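Peptidase S15/CocE/NonD (Thaumarchaeota archaeon SCGC AB-539-E09, PDB 4PF1) is a serine aminopeptidase of the S15 family with an alpha/beta-hydrolase fold, probably cleaving residues from the N-terminal end of peptides. Local coordinates at residues V484-S495 with K551-V562. Numbering follows the deposited sequence.
Sequences VAGQPVARLFAS and KVLEYRIPLPQV
Phe493 and Glu554 face each other in an antiparallel strand pair, 489-495 with 553-558, within the beta-rich C-terminal non-catalytic domain of this S15-family peptidase. Hydrogen-bonded pairs Ala490-Ile557, Leu492-Tyr555 and Ala494-Leu553 are each joined by two backbone bonds, for example Ala490 N to Ile557 O at 2.8 Å. The register then slips by one residue through 487-488, and a separate short ladder begins at Gly486 with Val562, where Val562 N bonds well to Gly486 O and the return bond is weak. In the slip Leu559 N donates to Pro488 O, and the Gln487 amide adds a second bond: with CG anti to the backbone N (chi1 168°), its extended chain carries NE2 to within 3.0 Å of Leu559 O, which it meets from above the carbonyl plane. The Gln561 amide turns back beside Gln487, and its OE1 accepts a bond from Trp391. On one face of the sheet, Glu554 stretches across the Phe493 ring, its CG 4.0 Å from the ring centroid in a CH-pi contact, while Val552 CG1 touches Phe493 CB and Pro617 also packs on Phe493. Replacing Phe493 by an alanine is likely to leave the CH2 groups of Glu554 without an aromatic face and a gap next to Pro617. Arg491 sends its guanidinium to Asp405 and Glu621. On the other face, Leu492 CD2 touches both Tyr555 CD1 and Ile557 CD1, the latter at 4.1 Å, and Trp503 adjoins Leu492 and Tyr555. A water links Tyr555 OH, at 2.7 Å, to Ala494 O, which also accepts the Leu553 N-H. The Ala490, Leu492, Tyr555 and Ile557 face is thus mostly apolar, buried against strands 502-510 and 525-534, whereas the other mixes Phe493, Val489 and Pro558 with Arg491, Glu554 and Arg556.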
ATOM      1  N   VAL A 484       6.864  32.949 -12.279  1.00 17.28           N
ATOM      2  CA  VAL A 484       8.035  33.447 -11.540  1.00 17.06           C
ATOM      3  C   VAL A 484       9.294  32.674 -11.970  1.00 19.79           C
ATOM      4  O   VAL A 484       9.217  31.480 -12.263  1.00 18.17           O
ATOM      5  CB  VAL A 484       7.859  33.421  -9.994  1.00 20.72           C
ATOM      6  CG1 VAL A 484       6.878  34.495  -9.526  1.00 20.64           C
ATOM      7  CG2 VAL A 484       7.447  32.033  -9.493  1.00 20.19           C
ATOM      8  N   ALA A 485      10.436  33.369 -12.037  1.00 17.10           N
ATOM      9  CA  ALA A 485      11.721  32.775 -12.402  1.00 17.50           C
ATOM     10  C   ALA A 485      12.866  33.479 -11.678  1.00 23.20           C
ATOM     11  O   ALA A 485      12.789  34.676 -11.411  1.00 24.22           O
ATOM     12  CB  ALA A 485      11.929  32.839 -13.907  1.00 18.52           C
ATOM     13  N   GLY A 486      13.905  32.726 -11.355  1.00 19.41           N
ATOM     14  CA  GLY A 486      15.077  33.258 -10.676  1.00 19.15           C
ATOM     15  C   GLY A 486      15.086  33.029  -9.183  1.00 21.52           C
ATOM     16  O   GLY A 486      14.462  32.089  -8.682  1.00 20.86           O
ATOM     17  N   GLN A 487      15.818  33.881  -8.465  1.00 16.98           N
ATOM     18  CA  GLN A 487      15.956  33.765  -7.026  1.00 16.21           C
ATOM     19  C   GLN A 487      15.105  34.815  -6.299  1.00 18.98           C
ATOM     20  O   GLN A 487      15.376  36.011  -6.419  1.00 18.47           O
ATOM     21  CB  GLN A 487      17.443  33.876  -6.616  1.00 17.48           C
ATOM     22  CG  GLN A 487      17.672  34.054  -5.113  1.00 26.91           C
ATOM     23  CD  GLN A 487      19.072  33.696  -4.703  1.00 38.78           C
ATOM     24  OE1 GLN A 487      20.030  34.429  -4.966  1.00 33.73           O
ATOM     25  NE2 GLN A 487      19.215  32.573  -4.017  1.00 28.15           N
ATOM     26  N   PRO A 488      14.092  34.382  -5.506  1.00 14.80           N
ATOM     27  CA  PRO A 488      13.347  35.348  -4.689  1.00 14.66           C
ATOM     28  C   PRO A 488      14.212  35.830  -3.525  1.00 18.69           C
ATOM     29  O   PRO A 488      15.047  35.073  -3.030  1.00 18.15           O
ATOM     30  CB  PRO A 488      12.138  34.547  -4.188  1.00 16.01           C
ATOM     31  CG  PRO A 488      12.239  33.179  -4.833  1.00 19.94           C
ATOM     32  CD  PRO A 488      13.654  33.001  -5.230  1.00 15.66           C
ATOM     33  N   VAL A 489      14.057  37.092  -3.121  1.00 15.70           N
ATOM     34  CA  VAL A 489      14.827  37.649  -2.008  1.00 15.88           C
ATOM     35  C   VAL A 489      13.858  38.232  -0.981  1.00 20.69           C
ATOM     36  O   VAL A 489      13.014  39.063  -1.323  1.00 20.02           O
ATOM     37  CB  VAL A 489      15.895  38.686  -2.468  1.00 20.10           C
ATOM     38  CG1 VAL A 489      16.586  39.340  -1.269  1.00 19.94           C
ATOM     39  CG2 VAL A 489      16.931  38.041  -3.392  1.00 19.92           C
ATOM     40  N   ALA A 490      13.953  37.760   0.267  1.00 17.93           N
ATOM     41  CA  ALA A 490      13.106  38.252   1.338  1.00 17.79           C
ATOM     42  C   ALA A 490      13.724  39.490   1.964  1.00 21.98           C
ATOM     43  O   ALA A 490      14.846  39.434   2.485  1.00 21.75           O
ATOM     44  CB  ALA A 490      12.899  37.171   2.391  1.00 18.17           C
ATOM     45  N   ARG A 491      13.024  40.628   1.851  1.00 18.11           N
ATOM     46  CA  ARG A 491      13.443  41.872   2.482  1.00 18.28           C
ATOM     47  C   ARG A 491      12.633  41.979   3.751  1.00 21.15           C
ATOM     48  O   ARG A 491      11.484  42.419   3.720  1.00 20.27           O
ATOM     49  CB  ARG A 491      13.243  43.073   1.542  1.00 19.36           C
ATOM     50  CG  ARG A 491      13.931  44.343   2.034  1.00 28.53           C
ATOM     51  CD  ARG A 491      13.773  45.490   1.059  1.00 35.73           C
ATOM     52  NE  ARG A 491      12.419  46.049   1.079  1.00 43.61           N
ATOM     53  CZ  ARG A 491      11.553  45.949   0.075  1.00 54.35           C
ATOM     54  NH1 ARG A 491      11.894  45.325  -1.048  1.00 41.20           N
ATOM     55  NH2 ARG A 491      10.340  46.474   0.182  1.00 35.86           N
ATOM     56  N   LEU A 492      13.170  41.420   4.838  1.00 17.59           N
ATOM     57  CA  LEU A 492      12.460  41.314   6.099  1.00 16.96           C
ATOM     58  C   LEU A 492      12.867  42.394   7.090  1.00 19.94           C
ATOM     59  O   LEU A 492      14.042  42.517   7.430  1.00 19.22           O
ATOM     60  CB  LEU A 492      12.694  39.915   6.705  1.00 16.76           C
ATOM     61  CG  LEU A 492      12.042  39.638   8.065  1.00 21.77           C
ATOM     62  CD1 LEU A 492      10.559  39.303   7.907  1.00 22.13           C
ATOM     63  CD2 LEU A 492      12.766  38.524   8.794  1.00 23.25           C
ATOM     64  N   PHE A 493      11.876  43.161   7.563  1.00 15.83           N
ATOM     65  CA  PHE A 493      12.053  44.158   8.611  1.00 15.61           C
ATOM     66  C   PHE A 493      11.427  43.582   9.863  1.00 18.80           C
ATOM     67  O   PHE A 493      10.202  43.439   9.933  1.00 18.04           O
ATOM     68  CB  PHE A 493      11.420  45.505   8.217  1.00 17.56           C
ATOM     69  CG  PHE A 493      12.134  46.235   7.105  1.00 18.95           C
ATOM     70  CD1 PHE A 493      13.169  47.120   7.383  1.00 22.27           C
ATOM     71  CD2 PHE A 493      11.759  46.056   5.779  1.00 20.50           C
ATOM     72  CE1 PHE A 493      13.812  47.816   6.354  1.00 23.32           C
ATOM     73  CE2 PHE A 493      12.425  46.724   4.750  1.00 23.55           C
ATOM     74  CZ  PHE A 493      13.440  47.608   5.045  1.00 22.22           C
ATOM     75  N   ALA A 494      12.262  43.131  10.802  1.00 15.33           N
ATOM     76  CA  ALA A 494      11.759  42.458  11.990  1.00 14.75           C
ATOM     77  C   ALA A 494      12.449  42.902  13.277  1.00 18.96           C
ATOM     78  O   ALA A 494      13.628  43.262  13.270  1.00 18.57           O
ATOM     79  CB  ALA A 494      11.898  40.953  11.826  1.00 14.69           C
ATOM     80  N   SER A 495      11.703  42.846  14.388  1.00 15.80           N
ATOM     81  CA  SER A 495      12.213  43.151  15.718  1.00 16.04           C
ATOM     82  C   SER A 495      11.994  41.959  16.644  1.00 19.00           C
ATOM     83  O   SER A 495      11.021  41.222  16.482  1.00 18.20           O
ATOM     84  CB  SER A 495      11.544  44.401  16.285  1.00 20.24           C
ATOM     85  OG  SER A 495      10.182  44.176  16.612  1.00 28.79           O
ATOM     86  N   LYS A 551      14.422  46.547  18.590  1.00 20.31           N
ATOM     87  CA  LYS A 551      14.725  47.425  17.451  1.00 20.15           C
ATOM     88  C   LYS A 551      14.339  46.757  16.117  1.00 22.79           C
ATOM     89  O   LYS A 551      14.654  45.584  15.906  1.00 22.01           O
ATOM     90  CB  LYS A 551      16.214  47.823  17.447  1.00 23.05           C
ATOM     91  CG  LYS A 551      16.553  48.883  16.402  1.00 36.55           C
ATOM     92  CD  LYS A 551      18.005  49.324  16.460  1.00 44.72           C
ATOM     93  CE  LYS A 551      18.388  50.152  15.253  1.00 54.11           C
ATOM     94  NZ  LYS A 551      17.624  51.431  15.177  1.00 63.81           N
ATOM     95  N   VAL A 552      13.657  47.508  15.222  1.00 18.93           N
ATOM     96  CA  VAL A 552      13.253  46.998  13.902  1.00 18.24           C
ATOM     97  C   VAL A 552      14.494  46.953  13.012  1.00 22.19           C
ATOM     98  O   VAL A 552      15.045  48.005  12.668  1.00 22.17           O
ATOM     99  CB  VAL A 552      12.102  47.818  13.250  1.00 22.02           C
ATOM    100  CG1 VAL A 552      11.547  47.102  12.018  1.00 21.20           C
ATOM    101  CG2 VAL A 552      10.987  48.105  14.251  1.00 21.80           C
ATOM    102  N   LEU A 553      14.963  45.736  12.689  1.00 18.39           N
ATOM    103  CA  LEU A 553      16.173  45.547  11.883  1.00 18.28           C
ATOM    104  C   LEU A 553      15.862  44.926  10.520  1.00 21.29           C
ATOM    105  O   LEU A 553      14.948  44.105  10.398  1.00 19.69           O
ATOM    106  CB  LEU A 553      17.202  44.682  12.636  1.00 18.15           C
ATOM    107  CG  LEU A 553      17.667  45.213  13.996  1.00 23.30           C
ATOM    108  CD1 LEU A 553      18.310  44.117  14.814  1.00 23.52           C
ATOM    109  CD2 LEU A 553      18.613  46.394  13.842  1.00 26.12           C
ATOM    110  N   GLU A 554      16.649  45.312   9.501  1.00 18.06           N
ATOM    111  CA  GLU A 554      16.498  44.833   8.131  1.00 17.28           C
ATOM    112  C   GLU A 554      17.363  43.599   7.883  1.00 20.33           C
ATOM    113  O   GLU A 554      18.548  43.592   8.220  1.00 20.47           O
ATOM    114  CB  GLU A 554      16.860  45.950   7.132  1.00 19.00           C
ATOM    115  CG  GLU A 554      16.532  45.614   5.683  1.00 26.56           C
ATOM    116  CD  GLU A 554      16.872  46.681   4.657  1.00 38.03           C
ATOM    117  OE1 GLU A 554      17.194  47.826   5.054  1.00 31.21           O
ATOM    118  OE2 GLU A 554      16.798  46.371   3.447  1.00 29.21           O
ATOM    119  N   TYR A 555      16.765  42.574   7.257  1.00 15.51           N
ATOM    120  CA  TYR A 555      17.412  41.317   6.882  1.00 14.78           C
ATOM    121  C   TYR A 555      17.261  41.076   5.389  1.00 19.73           C
ATOM    122  O   TYR A 555      16.189  41.318   4.830  1.00 19.65           O
ATOM    123  CB  TYR A 555      16.792  40.128   7.651  1.00 14.49           C
ATOM    124  CG  TYR A 555      16.922  40.223   9.152  1.00 14.97           C
ATOM    125  CD1 TYR A 555      15.990  40.930   9.909  1.00 17.05           C
ATOM    126  CD2 TYR A 555      17.954  39.575   9.823  1.00 14.93           C
ATOM    127  CE1 TYR A 555      16.109  41.025  11.294  1.00 17.19           C
ATOM    128  CE2 TYR A 555      18.069  39.644  11.210  1.00 15.69           C
ATOM    129  CZ  TYR A 555      17.153  40.384  11.940  1.00 20.97           C
ATOM    130  OH  TYR A 555      17.260  40.457  13.302  1.00 20.75           O
ATOM    131  N   ARG A 556      18.326  40.601   4.743  1.00 17.60           N
ATOM    132  CA  ARG A 556      18.291  40.229   3.334  1.00 17.96           C
ATOM    133  C   ARG A 556      18.429  38.721   3.272  1.00 21.44           C
ATOM    134  O   ARG A 556      19.475  38.188   3.650  1.00 21.23           O
ATOM    135  CB  ARG A 556      19.395  40.941   2.531  1.00 19.88           C
ATOM    136  CG  ARG A 556      19.057  41.089   1.049  1.00 31.57           C
ATOM    137  CD  ARG A 556      20.251  41.547   0.232  1.00 41.73           C
ATOM    138  NE  ARG A 556      20.865  40.439  -0.499  1.00 47.06           N
ATOM    139  CZ  ARG A 556      20.682  40.204  -1.796  1.00 57.73           C
ATOM    140  NH1 ARG A 556      19.921  41.013  -2.523  1.00 45.84           N
ATOM    141  NH2 ARG A 556      21.270  39.168  -2.378  1.00 40.75           N
ATOM    142  N   ILE A 557      17.338  38.019   2.924  1.00 17.58           N
ATOM    143  CA  ILE A 557      17.340  36.558   2.906  1.00 16.48           C
ATOM    144  C   ILE A 557      17.072  36.041   1.479  1.00 19.68           C
ATOM    145  O   ILE A 557      15.910  35.908   1.074  1.00 18.80           O
ATOM    146  CB  ILE A 557      16.348  35.945   3.953  1.00 19.27           C
ATOM    147  CG1 ILE A 557      16.493  36.610   5.342  1.00 20.43           C
ATOM    148  CG2 ILE A 557      16.528  34.422   4.058  1.00 19.27           C
ATOM    149  CD1 ILE A 557      15.246  36.495   6.244  1.00 29.16           C
ATOM    150  N   PRO A 558      18.143  35.744   0.698  1.00 15.72           N
ATOM    151  CA  PRO A 558      17.930  35.150  -0.633  1.00 14.93           C
ATOM    152  C   PRO A 558      17.361  33.745  -0.469  1.00 17.22           C
ATOM    153  O   PRO A 558      17.775  33.021   0.438  1.00 15.52           O
ATOM    154  CB  PRO A 558      19.335  35.137  -1.263  1.00 17.04           C
ATOM    155  CG  PRO A 558      20.222  35.923  -0.312  1.00 22.04           C
ATOM    156  CD  PRO A 558      19.578  35.819   1.030  1.00 17.51           C
ATOM    157  N   LEU A 559      16.358  33.393  -1.279  1.00 13.63           N
ATOM    158  CA  LEU A 559      15.678  32.110  -1.143  1.00 12.99           C
ATOM    159  C   LEU A 559      15.985  31.172  -2.323  1.00 15.34           C
ATOM    160  O   LEU A 559      16.384  31.650  -3.385  1.00 14.82           O
ATOM    161  CB  LEU A 559      14.158  32.339  -1.003  1.00 13.22           C
ATOM    162  CG  LEU A 559      13.715  33.096   0.264  1.00 17.80           C
ATOM    163  CD1 LEU A 559      12.336  33.691   0.090  1.00 17.81           C
ATOM    164  CD2 LEU A 559      13.762  32.200   1.500  1.00 19.16           C
ATOM    165  N   PRO A 560      15.804  29.830  -2.162  1.00 11.53           N
ATOM    166  CA  PRO A 560      16.102  28.905  -3.278  1.00 10.95           C
ATOM    167  C   PRO A 560      15.410  29.288  -4.588  1.00 13.04           C
ATOM    168  O   PRO A 560      14.342  29.893  -4.572  1.00 12.36           O
ATOM    169  CB  PRO A 560      15.594  27.559  -2.762  1.00 12.21           C
ATOM    170  CG  PRO A 560      15.707  27.659  -1.289  1.00 16.70           C
ATOM    171  CD  PRO A 560      15.386  29.087  -0.950  1.00 12.69           C
ATOM    172  N   GLN A 561      16.027  28.927  -5.716  1.00  8.73           N
ATOM    173  CA  GLN A 561      15.542  29.247  -7.062  1.00  8.70           C
ATOM    174  C   GLN A 561      14.115  28.783  -7.300  1.00 13.22           C
ATOM    175  O   GLN A 561      13.673  27.781  -6.723  1.00 11.53           O
ATOM    176  CB  GLN A 561      16.455  28.635  -8.144  1.00  9.44           C
ATOM    177  CG  GLN A 561      17.937  28.970  -7.996  1.00 16.63           C
ATOM    178  CD  GLN A 561      18.241  30.451  -7.950  1.00 28.23           C
ATOM    179  OE1 GLN A 561      17.764  31.242  -8.773  1.00 17.94           O
ATOM    180  NE2 GLN A 561      19.086  30.847  -7.010  1.00 22.93           N
ATOM    181  N   VAL A 562      13.391  29.535  -8.148  1.00 11.40           N
ATOM    182  CA  VAL A 562      12.029  29.218  -8.569  1.00 11.64           C
ATOM    183  C   VAL A 562      11.916  29.300 -10.098  1.00 15.96           C
ATOM    184  O   VAL A 562      12.592  30.101 -10.741  1.00 15.60           O
ATOM    185  CB  VAL A 562      10.934  30.087  -7.883  1.00 16.14           C
ATOM    186  CG1 VAL A 562      10.767  29.711  -6.415  1.00 15.67           C
ATOM    187  CG2 VAL A 562      11.203  31.587  -8.047  1.00 16.47           C
TER
HETATM  188  O   HOH W   1      15.505  41.766  14.822  1.00 13.49           O